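Local atomic coordinates of putative sugar kinase PH1459 (Pyrococcus horikoshii, PDB entry 3EWM), a protein that probably phosphorylates a sugar, perhaps fructose, using ATP as the phosphate donor. Residues V189-E194 / T212-G217; G57-G62 / K84-I89; L223-T228 / K261-L266. All coordinates share one frame; numbering follows the deposited sequence.

Contact 1 of 3, residues V189-E194 / T212-G217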
# COMPACT_ATOMS: atom_id res chain seq x y z
N VAL A 189 -6.18 -26.69 -14.82
CA VAL A 189 -6.35 -25.28 -15.10
C VAL A 189 -7.76 -24.88 -14.69
O VAL A 189 -8.74 -25.57 -14.99
CB VAL A 189 -6.09 -24.96 -16.61
CG1 VAL A 189 -6.52 -23.53 -16.96
CG2 VAL A 189 -4.62 -25.17 -16.93
N LYS A 190 -7.82 -23.77 -13.95
CA LYS A 190 -9.06 -23.13 -13.60
C LYS A 190 -9.14 -21.77 -14.30
O LYS A 190 -8.21 -20.96 -14.23
CB LYS A 190 -9.14 -22.95 -12.07
CG LYS A 190 -10.35 -22.18 -11.62
CD LYS A 190 -10.32 -21.98 -10.10
CE LYS A 190 -11.35 -20.98 -9.66
NZ LYS A 190 -10.96 -19.58 -9.95
N ALA A 191 -10.26 -21.52 -14.97
CA ALA A 191 -10.48 -20.28 -15.65
C ALA A 191 -11.96 -19.98 -15.69
O ALA A 191 -12.77 -20.90 -15.72
CB ALA A 191 -9.92 -20.34 -17.09
N SER A 192 -12.30 -18.69 -15.68
CA SER A 192 -13.67 -18.28 -15.94
C SER A 192 -13.94 -18.42 -17.42
O SER A 192 -13.03 -18.39 -18.25
CB SER A 192 -13.90 -16.82 -15.54
OG SER A 192 -13.10 -15.97 -16.34
N GLU A 193 -15.22 -18.52 -17.76
CA GLU A 193 -15.59 -18.55 -19.17
C GLU A 193 -15.09 -17.28 -19.90
O GLU A 193 -14.71 -17.36 -21.06
CB GLU A 193 -17.09 -18.81 -19.34
CG GLU A 193 -17.99 -17.85 -18.62
CD GLU A 193 -19.46 -18.15 -18.86
OE1 GLU A 193 -19.79 -18.72 -19.92
OE2 GLU A 193 -20.28 -17.83 -17.97
N GLU A 194 -15.04 -16.14 -19.20
CA GLU A 194 -14.58 -14.88 -19.81
C GLU A 194 -13.10 -14.93 -20.14
O GLU A 194 -12.65 -14.45 -21.20
CB GLU A 194 -14.91 -13.65 -18.94
CG GLU A 194 -16.41 -13.39 -18.75
CD GLU A 194 -17.03 -14.15 -17.56
OE1 GLU A 194 -16.38 -15.04 -16.95
OE2 GLU A 194 -18.20 -13.83 -17.22
N THR A 212 -9.60 -29.42 -16.70
CA THR A 212 -9.89 -28.01 -16.81
C THR A 212 -11.18 -27.74 -16.05
O THR A 212 -12.17 -28.45 -16.24
CB THR A 212 -10.05 -27.59 -18.28
OG1 THR A 212 -8.91 -28.05 -19.01
CG2 THR A 212 -10.14 -26.10 -18.41
N ALA A 213 -11.15 -26.72 -15.20
CA ALA A 213 -12.33 -26.29 -14.49
C ALA A 213 -12.67 -24.92 -15.02
O ALA A 213 -11.87 -23.99 -14.91
CB ALA A 213 -12.08 -26.24 -12.99
N ILE A 214 -13.84 -24.81 -15.64
CA ILE A 214 -14.27 -23.53 -16.18
C ILE A 214 -15.39 -23.03 -15.30
O ILE A 214 -16.43 -23.68 -15.19
CB ILE A 214 -14.73 -23.60 -17.68
CG1 ILE A 214 -13.59 -24.06 -18.61
CG2 ILE A 214 -15.24 -22.24 -18.14
CD1 ILE A 214 -12.25 -23.34 -18.43
N THR A 215 -15.17 -21.88 -14.67
CA THR A 215 -16.17 -21.29 -13.81
C THR A 215 -17.16 -20.45 -14.62
O THR A 215 -16.80 -19.75 -15.58
CB THR A 215 -15.52 -20.46 -12.68
OG1 THR A 215 -14.72 -19.41 -13.24
CG2 THR A 215 -14.63 -21.36 -11.79
N LEU A 216 -18.43 -20.54 -14.24
CA LEU A 216 -19.47 -19.79 -14.93
C LEU A 216 -20.14 -18.80 -13.96
O LEU A 216 -21.32 -18.47 -14.09
CB LEU A 216 -20.45 -20.75 -15.62
CG LEU A 216 -19.87 -21.99 -16.34
CD1 LEU A 216 -20.92 -23.04 -16.65
CD2 LEU A 216 -19.06 -21.66 -17.63
N GLY A 217 -19.35 -18.32 -13.00
CA GLY A 217 -19.82 -17.38 -11.98
C GLY A 217 -20.81 -18.01 -11.00
O GLY A 217 -20.57 -19.12 -10.51
O HOH W 1 -12.35 -18.74 -12.25
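K190 and T215, both residues of the ATP site, reach each other over the face of the sheet that also carries A213 and S192. K190 CB lies 4.1 Å from A213 O, the backbone carbonyl on the neighbouring strand, and CG is just as far from that oxygen. From there the chain runs on extended, and CE passes T215 CG2 at 3.9 Å. A bend at the last torsion (chi4 -76°) then turns NZ onto a water 2.8 Å away. NZ donates to this water, which also sits 2.7 Å from T215 OG1 and so bridges the two side chains; NZ also has a long, weak ion pair with D160. T215 OG1 itself is pressed against the other strand, 3.1 Å from S192 CA.

The two strands run parallel and are joined by helix 193-200, a beta-alpha-beta crossover of the ribokinase-like fold. A213 N donates to V189 O at 2.7 Å, A191 N to A213 O and T215 N to A191 O. Beyond the strand, the first helical residue still belongs to the pairing, E193 N donating to T215 O at 3.0 Å. S192 is the N-cap here: its OG caps the backbone N of E195, whose OE1 answers S192 N, a capping box. E193 crosses L216 at about a right angle, CD touching the CD2 methyl. On the opposite face, I214 CD1 meets A191 CB, and V196 of helix 193-200 touches both side chains.

Contact 2 of 3, residues G57-G62 / K84-I89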
# COMPACT_ATOMS: atom_id res chain seq x y z
N GLY A 57 7.14 -8.50 3.43
CA GLY A 57 8.11 -7.56 3.95
C GLY A 57 8.44 -7.95 5.37
O GLY A 57 7.63 -8.55 6.09
N ASN A 58 9.65 -7.60 5.79
CA ASN A 58 9.99 -7.66 7.21
C ASN A 58 9.31 -6.47 7.89
O ASN A 58 9.93 -5.45 8.20
CB ASN A 58 11.51 -7.65 7.42
CG ASN A 58 11.90 -7.67 8.89
OD1 ASN A 58 11.10 -8.07 9.76
ND2 ASN A 58 13.13 -7.25 9.19
N ASP A 59 8.01 -6.60 8.08
CA ASP A 59 7.19 -5.52 8.59
C ASP A 59 5.97 -6.10 9.31
O ASP A 59 5.75 -7.31 9.26
CB ASP A 59 6.85 -4.50 7.48
CG ASP A 59 6.13 -5.11 6.28
OD1 ASP A 59 5.16 -5.87 6.45
OD2 ASP A 59 6.51 -4.77 5.14
N PRO A 60 5.19 -5.24 10.00
CA PRO A 60 4.05 -5.72 10.76
C PRO A 60 3.04 -6.47 9.90
O PRO A 60 2.37 -7.37 10.39
CB PRO A 60 3.41 -4.44 11.27
CG PRO A 60 4.59 -3.48 11.38
CD PRO A 60 5.36 -3.78 10.13
N PHE A 61 2.92 -6.07 8.64
CA PHE A 61 1.94 -6.67 7.75
C PHE A 61 2.38 -8.06 7.35
O PHE A 61 1.57 -8.97 7.26
CB PHE A 61 1.67 -5.77 6.53
CG PHE A 61 0.79 -4.57 6.84
CD1 PHE A 61 0.26 -4.38 8.14
CD2 PHE A 61 0.47 -3.65 5.85
CE1 PHE A 61 -0.57 -3.31 8.43
CE2 PHE A 61 -0.37 -2.57 6.14
CZ PHE A 61 -0.89 -2.40 7.43
N GLY A 62 3.69 -8.21 7.13
CA GLY A 62 4.29 -9.52 6.89
C GLY A 62 4.07 -10.45 8.07
O GLY A 62 3.66 -11.60 7.91
N LYS A 84 14.06 -5.59 1.72
CA LYS A 84 14.07 -4.43 0.83
C LYS A 84 12.71 -4.03 0.25
O LYS A 84 12.59 -2.97 -0.35
CB LYS A 84 15.06 -4.65 -0.32
CG LYS A 84 16.48 -4.99 0.12
CD LYS A 84 17.15 -3.80 0.72
CE LYS A 84 18.64 -4.07 0.96
NZ LYS A 84 19.21 -3.06 1.90
N LYS A 85 11.70 -4.88 0.40
CA LYS A 85 10.39 -4.55 -0.16
C LYS A 85 9.37 -4.74 0.95
O LYS A 85 9.57 -5.55 1.83
CB LYS A 85 10.02 -5.41 -1.38
CG LYS A 85 11.03 -5.41 -2.55
CD LYS A 85 11.16 -4.08 -3.24
CE LYS A 85 12.14 -4.17 -4.42
NZ LYS A 85 12.12 -2.89 -5.19
N HIS A 86 8.31 -3.95 0.90
CA HIS A 86 7.26 -4.05 1.90
C HIS A 86 6.27 -5.12 1.48
O HIS A 86 6.21 -5.51 0.32
CB HIS A 86 6.59 -2.70 2.09
CG HIS A 86 7.55 -1.67 2.59
ND1 HIS A 86 8.05 -0.66 1.79
CD2 HIS A 86 8.19 -1.56 3.77
CE1 HIS A 86 8.92 0.05 2.48
NE2 HIS A 86 9.03 -0.48 3.69
N THR A 87 5.52 -5.58 2.47
CA THR A 87 4.50 -6.57 2.27
C THR A 87 3.50 -6.09 1.22
O THR A 87 3.11 -4.93 1.20
CB THR A 87 3.80 -6.84 3.61
OG1 THR A 87 4.75 -7.42 4.52
CG2 THR A 87 2.64 -7.78 3.42
N GLY A 88 3.12 -7.00 0.33
CA GLY A 88 2.06 -6.72 -0.62
C GLY A 88 0.83 -6.12 0.02
O GLY A 88 0.40 -6.52 1.12
N ILE A 89 0.27 -5.15 -0.68
CA ILE A 89 -0.98 -4.56 -0.29
C ILE A 89 -1.82 -4.35 -1.54
O ILE A 89 -1.33 -4.09 -2.65
CB ILE A 89 -0.80 -3.19 0.46
CG1 ILE A 89 -0.03 -2.20 -0.41
CG2 ILE A 89 -0.19 -3.37 1.90
CD1 ILE A 89 -0.24 -0.79 0.00
O HOH W 2 10.99 -4.84 4.39
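D59 holds CG wedged between its own backbone N and carbonyl carbon (chi1 58°), which turns the carboxylate onto T87, while T87 keeps OG1 anti to its carbonyl carbon (chi1 -65°), aimed back at D59. Both carboxylate oxygens are used. OD2 takes the T87 backbone N-H through its syn lone pair at 3.0 Å, and OD1 accepts the T87 hydroxyl in a short bond of 2.5 Å, the hydroxyl standing 24° out of the carboxylate plane. OD1 also receives G62 N at 2.8 Å, nearly in line with the C-O bond, so D59 caps helix 60-71 and pins T87 with the same atom. Its proton given away, T87 OG1 accepts from G57 N at 2.8 Å. A CB on G57 would run into D59 OD2 and T87 N, which suits a glycine. H86 brings its ring edge to D59 OD2, in plane. Beyond the polar cluster, T87 CG2 packs on F61 CB, and I89 CG2 comes up to the F61 ring at its edge, 4.0 Å from CD2.

Strand 49-57 of the large sheet thus turns into helix 60-71 against the start of strand 88-93, which belongs to the small sheet, the lid of PfkB kinases. F61 and I89 both reach I12 on strand 11-16, and the second subunit closes the outer side, its F91 meeting F61 edge-to-face and its Y104 hydroxyl hydrogen-bonding to T87 O.

Contact 3 of 3, residues L223-T228 / K261-L266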
# COMPACT_ATOMS: atom_id res chain seq x y z
N LEU A 223 -16.43 -29.10 -15.63
CA LEU A 223 -15.17 -29.82 -15.55
C LEU A 223 -14.94 -30.53 -16.86
O LEU A 223 -15.81 -31.27 -17.32
CB LEU A 223 -15.16 -30.82 -14.41
CG LEU A 223 -15.29 -30.23 -13.00
CD1 LEU A 223 -15.26 -31.36 -12.00
CD2 LEU A 223 -14.20 -29.21 -12.72
N ILE A 224 -13.78 -30.29 -17.45
CA ILE A 224 -13.44 -30.88 -18.74
C ILE A 224 -12.23 -31.78 -18.60
O ILE A 224 -11.18 -31.37 -18.09
CB ILE A 224 -13.18 -29.79 -19.79
CG1 ILE A 224 -14.36 -28.84 -19.86
CG2 ILE A 224 -12.88 -30.42 -21.16
CD1 ILE A 224 -13.99 -27.42 -19.61
N LYS A 225 -12.39 -33.02 -19.04
CA LYS A 225 -11.26 -33.92 -19.21
C LYS A 225 -11.33 -34.50 -20.61
O LYS A 225 -12.31 -35.15 -20.98
CB LYS A 225 -11.23 -35.01 -18.15
CG LYS A 225 -10.00 -35.90 -18.28
CD LYS A 225 -9.63 -36.57 -16.98
CE LYS A 225 -8.31 -37.34 -17.13
NZ LYS A 225 -7.17 -36.49 -17.61
N ASN A 226 -10.28 -34.23 -21.38
CA ASN A 226 -10.24 -34.55 -22.81
C ASN A 226 -11.46 -33.98 -23.52
O ASN A 226 -11.58 -32.76 -23.64
CB ASN A 226 -10.09 -36.06 -23.02
CG ASN A 226 -8.90 -36.63 -22.28
OD1 ASN A 226 -9.02 -37.63 -21.57
ND2 ASN A 226 -7.76 -35.97 -22.40
N GLU A 227 -12.37 -34.85 -23.95
CA GLU A 227 -13.59 -34.43 -24.63
C GLU A 227 -14.77 -34.40 -23.67
O GLU A 227 -15.81 -33.82 -23.99
CB GLU A 227 -13.91 -35.38 -25.80
CG GLU A 227 -12.80 -36.37 -26.17
CD GLU A 227 -12.87 -37.66 -25.35
OE1 GLU A 227 -13.20 -38.72 -25.94
OE2 GLU A 227 -12.60 -37.63 -24.13
N THR A 228 -14.61 -35.03 -22.51
CA THR A 228 -15.67 -35.13 -21.51
C THR A 228 -15.89 -33.78 -20.83
O THR A 228 -14.96 -33.17 -20.31
CB THR A 228 -15.35 -36.17 -20.41
OG1 THR A 228 -14.91 -37.39 -21.02
CG2 THR A 228 -16.58 -36.43 -19.53
N LYS A 261 -9.48 -41.64 -5.92
CA LYS A 261 -8.69 -42.67 -6.61
C LYS A 261 -8.28 -42.18 -7.97
O LYS A 261 -7.09 -42.07 -8.27
CB LYS A 261 -9.51 -43.96 -6.80
CG LYS A 261 -9.83 -44.75 -5.54
CD LYS A 261 -10.50 -46.09 -5.92
CE LYS A 261 -11.73 -46.41 -5.06
NZ LYS A 261 -11.45 -46.34 -3.58
N GLY A 262 -9.27 -41.88 -8.79
CA GLY A 262 -9.02 -41.39 -10.12
C GLY A 262 -9.61 -40.00 -10.22
O GLY A 262 -10.18 -39.49 -9.25
N LEU A 263 -9.45 -39.40 -11.38
CA LEU A 263 -10.09 -38.14 -11.68
C LEU A 263 -11.56 -38.39 -11.96
O LEU A 263 -12.00 -38.32 -13.10
CB LEU A 263 -9.43 -37.55 -12.92
CG LEU A 263 -9.00 -36.10 -12.98
CD1 LEU A 263 -8.59 -35.54 -11.62
CD2 LEU A 263 -7.84 -36.07 -13.91
N ASP A 264 -12.32 -38.71 -10.91
CA ASP A 264 -13.74 -38.93 -11.08
C ASP A 264 -14.47 -37.58 -11.12
O ASP A 264 -14.68 -36.97 -10.07
CB ASP A 264 -14.28 -39.81 -9.96
CG ASP A 264 -15.75 -40.17 -10.15
OD1 ASP A 264 -16.57 -39.25 -10.42
OD2 ASP A 264 -16.11 -41.36 -10.03
N LEU A 265 -14.87 -37.15 -12.31
CA LEU A 265 -15.40 -35.78 -12.51
C LEU A 265 -16.68 -35.48 -11.75
O LEU A 265 -16.86 -34.37 -11.22
CB LEU A 265 -15.55 -35.45 -14.00
CG LEU A 265 -14.26 -35.41 -14.84
CD1 LEU A 265 -14.52 -34.85 -16.23
CD2 LEU A 265 -13.15 -34.65 -14.17
N LEU A 266 -17.58 -36.46 -11.70
CA LEU A 266 -18.81 -36.35 -10.91
C LEU A 266 -18.57 -36.19 -9.41
O LEU A 266 -19.13 -35.30 -8.79
CB LEU A 266 -19.73 -37.55 -11.19
CG LEU A 266 -20.37 -37.53 -12.58
CD1 LEU A 266 -21.26 -38.74 -12.74
CD2 LEU A 266 -21.19 -36.23 -12.78
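L223 and L265 meet through methyls and flat peptide groups, with no ring or planar side chain taking part: L223 CD1 sits 3.5 Å from L265 O, and L265 CD1 lies 4.0 Å from L223 O. This is the start of helix 265-279 packing on the beta-hairpin 220-225/228-233 at one border of the large sheet, the hairpin closed by a type II' turn from K225 to T228. L265 has the largest share of the contact. Its CD1 points between the two strands of the hairpin, 3.8 Å from K225 CB and 4.2 Å from T228 CG2, and the side chain also rests on L211 and V230. D264 before it is the N-cap of the helix, its OD1 accepting from K267 N.

K225 crosses L263 at about a right angle. With CG anti to the backbone N (chi1 -177°), the chain extends past L263 and bends only at the end, bringing NZ to the carbonyl of M210. A serine here would probably leave M210 O without this donor and L263 with one side uncovered. The touch is tight: K225 CE stands only 3.5 Å from L263 CD2.

Contacts 1 and 3 are neighbours, with centres 15 Å apart. Strands 211-215 and 220-225 lie side by side in the large sheet: T212 O is 2.7 Å from I224 N, a probable hydrogen bond, and L223 CD2 packs on A213 CB at 3.7 Å. Contact 1 supplies K190 and T215 of the ATP site, and the side chain of L216 comes within about 5 Å of G220, which also binds ATP. Contact 3 lies farther off, the L223 side chain about 8 Å from those of K190 and T215. Contact 2 lies across the chain's centre at the dimer interface, its centre 32 Å from that of contact 1 and 40 Å from that of contact 3.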